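Local coordinates for protein nucleoporin NUP82 (Chaetomium thermophilum, PDB 5CWW) that probably serves as a structural component of the nuclear pore complex and as a docking partner for nuclear transport factors, this piece being its beta-propeller domain, at residues Val437-Asp442 and Gln474-Leu479. Numbering follows the deposited sequence.
Sequences VKICLD and QTFDTL
Val437 and Phe476 show how an antiparallel strand pair can be held by its backbone and packed by its side chains at the same point. The two residues form a hydrogen-bonded pair: Val437 N donates to Phe476 O at 2.8 Å, almost straight at 177°, and Phe476 N returns a bond to Val437 O. Their side chains leave the sheet on the same face. With chi1 at 56°, the CG of Phe476 stands between its own N and carbonyl carbon, and from there the ring reaches across to its neighbour. The CB of Val437 sits over one ring face, toward the rim, in a CH-pi contact 4.1 Å from the ring centroid of Phe476. The valine methyls divide the rest: CG1 approaches CZ of Phe476, while CG2 meets CG2 of Thr478 at 3.5 Å, just beyond the strand, where Thr478 OG1 is bonded to Gly435 O.

One hydrogen-bonded pair further along, Ile439 N donates to Gln474 O at 2.8 Å; the return bond, from Gln474 N to Ile439 O, is longer at 3.3 Å. Gln474 also lays its CG against the ring edge of Phe476, while its OE1 turns to Ser547. On the other face, Lys438 runs alongside Thr475 and carries its NZ on to Asn378 and Glu382.

Within this blade of the propeller, strand 437-441 lies between 469-476 and 427-432, and Val437 and Ile439 pack onto strand 501-506 of the next sheet. Thr475 and Phe476 also pair, in parallel, with a strand of another protein's chain, so the sheet runs on across the interface.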
loop_
_atom_site.group_PDB
_atom_site.type_symbol
_atom_site.label_atom_id
_atom_site.label_comp_id
_atom_site.label_asym_id
_atom_site.label_seq_id
_atom_site.Cartn_x
_atom_site.Cartn_y
_atom_site.Cartn_z
ATOM N N VAL B 437 -4.589 9.628 -13.891
ATOM C CA VAL B 437 -3.940 8.323 -13.909
ATOM C C VAL B 437 -2.563 8.445 -14.541
ATOM O O VAL B 437 -2.396 9.105 -15.567
ATOM C CB VAL B 437 -4.766 7.281 -14.689
ATOM C CG1 VAL B 437 -4.046 5.935 -14.721
ATOM C CG2 VAL B 437 -6.146 7.129 -14.068
ATOM N N LYS B 438 -1.582 7.803 -13.920
ATOM C CA LYS B 438 -0.216 7.814 -14.417
ATOM C C LYS B 438 0.269 6.383 -14.604
ATOM O O LYS B 438 0.221 5.578 -13.675
ATOM C CB LYS B 438 0.694 8.578 -13.457
ATOM C CG LYS B 438 2.057 8.919 -14.033
ATOM C CD LYS B 438 2.862 9.803 -13.090
ATOM C CE LYS B 438 2.290 11.214 -13.010
ATOM N NZ LYS B 438 2.946 12.021 -11.950
ATOM N N ILE B 439 0.710 6.073 -15.818
ATOM C CA ILE B 439 1.202 4.741 -16.151
ATOM C C ILE B 439 2.721 4.767 -16.218
ATOM O O ILE B 439 3.302 5.412 -17.092
ATOM C CB ILE B 439 0.633 4.238 -17.495
ATOM C CG1 ILE B 439 -0.894 4.363 -17.518
ATOM C CG2 ILE B 439 1.072 2.799 -17.760
ATOM C CD1 ILE B 439 -1.597 3.602 -16.406
ATOM N N CYS B 440 3.355 4.067 -15.285
ATOM C CA CYS B 440 4.808 4.034 -15.193
ATOM C C CYS B 440 5.347 2.643 -15.485
ATOM O O CYS B 440 4.715 1.640 -15.147
ATOM C CB CYS B 440 5.262 4.487 -13.806
ATOM S SG CYS B 440 4.588 6.083 -13.318
ATOM N N LEU B 441 6.523 2.592 -16.102
ATOM C CA LEU B 441 7.177 1.331 -16.419
ATOM C C LEU B 441 8.426 1.159 -15.570
ATOM O O LEU B 441 9.230 2.083 -15.428
ATOM C CB LEU B 441 7.539 1.267 -17.901
ATOM C CG LEU B 441 6.379 1.402 -18.888
ATOM C CD1 LEU B 441 6.912 1.542 -20.311
ATOM C CD2 LEU B 441 5.434 0.212 -18.779
ATOM N N ASP B 442 8.577 -0.033 -15.003
ATOM C CA ASP B 442 9.750 -0.361 -14.206
ATOM C C ASP B 442 10.878 -0.842 -15.112
ATOM O O ASP B 442 11.086 -2.043 -15.288
ATOM C CB ASP B 442 9.403 -1.419 -13.158
ATOM C CG ASP B 442 10.582 -1.773 -12.273
ATOM O OD1 ASP B 442 11.559 -0.992 -12.238
ATOM O OD2 ASP B 442 10.524 -2.826 -11.603
ATOM N N GLN B 474 2.852 7.469 -19.598
ATOM C CA GLN B 474 1.654 8.206 -19.968
ATOM C C GLN B 474 0.922 8.741 -18.739
ATOM O O GLN B 474 0.932 8.123 -17.673
ATOM C CB GLN B 474 0.731 7.308 -20.795
ATOM C CG GLN B 474 -0.542 7.977 -21.265
ATOM C CD GLN B 474 -1.375 7.068 -22.149
ATOM O OE1 GLN B 474 -1.179 5.853 -22.170
ATOM N NE2 GLN B 474 -2.308 7.657 -22.890
ATOM N N THR B 475 0.290 9.898 -18.907
ATOM C CA THR B 475 -0.502 10.519 -17.857
ATOM C C THR B 475 -1.766 11.093 -18.478
ATOM O O THR B 475 -1.691 11.819 -19.467
ATOM C CB THR B 475 0.272 11.646 -17.140
ATOM O OG1 THR B 475 1.553 11.164 -16.717
ATOM C CG2 THR B 475 -0.504 12.159 -15.932
ATOM N N PHE B 476 -2.925 10.775 -17.912
ATOM C CA PHE B 476 -4.179 11.294 -18.445
ATOM C C PHE B 476 -5.249 11.470 -17.372
ATOM O O PHE B 476 -5.290 10.730 -16.389
ATOM C CB PHE B 476 -4.704 10.374 -19.552
ATOM C CG PHE B 476 -4.892 8.943 -19.121
ATOM C CD1 PHE B 476 -6.066 8.536 -18.509
ATOM C CD2 PHE B 476 -3.896 8.003 -19.339
ATOM C CE1 PHE B 476 -6.242 7.222 -18.119
ATOM C CE2 PHE B 476 -4.068 6.687 -18.951
ATOM C CZ PHE B 476 -5.242 6.297 -18.339
ATOM N N ASP B 477 -6.111 12.462 -17.574
ATOM C CA ASP B 477 -7.264 12.674 -16.707
ATOM C C ASP B 477 -8.325 11.609 -16.950
ATOM O O ASP B 477 -8.409 11.041 -18.040
ATOM C CB ASP B 477 -7.875 14.061 -16.935
ATOM C CG ASP B 477 -7.035 15.183 -16.350
ATOM O OD1 ASP B 477 -6.352 14.959 -15.328
ATOM O OD2 ASP B 477 -7.078 16.302 -16.904
ATOM N N THR B 478 -9.130 11.343 -15.924
ATOM C CA THR B 478 -10.327 10.523 -16.070
ATOM C C THR B 478 -11.564 11.322 -15.667
ATOM O O THR B 478 -12.691 10.871 -15.865
ATOM C CB THR B 478 -10.251 9.240 -15.224
ATOM O OG1 THR B 478 -10.162 9.579 -13.833
ATOM C CG2 THR B 478 -9.045 8.402 -15.630
ATOM N N LEU B 479 -11.342 12.505 -15.096
ATOM C CA LEU B 479 -12.427 13.395 -14.689
ATOM C C LEU B 479 -12.291 14.767 -15.338
ATOM O O LEU B 479 -11.182 15.225 -15.614
ATOM C CB LEU B 479 -12.451 13.559 -13.167
ATOM C CG LEU B 479 -12.696 12.307 -12.324
ATOM C CD1 LEU B 479 -12.564 12.641 -10.843
ATOM C CD2 LEU B 479 -14.062 11.716 -12.617
#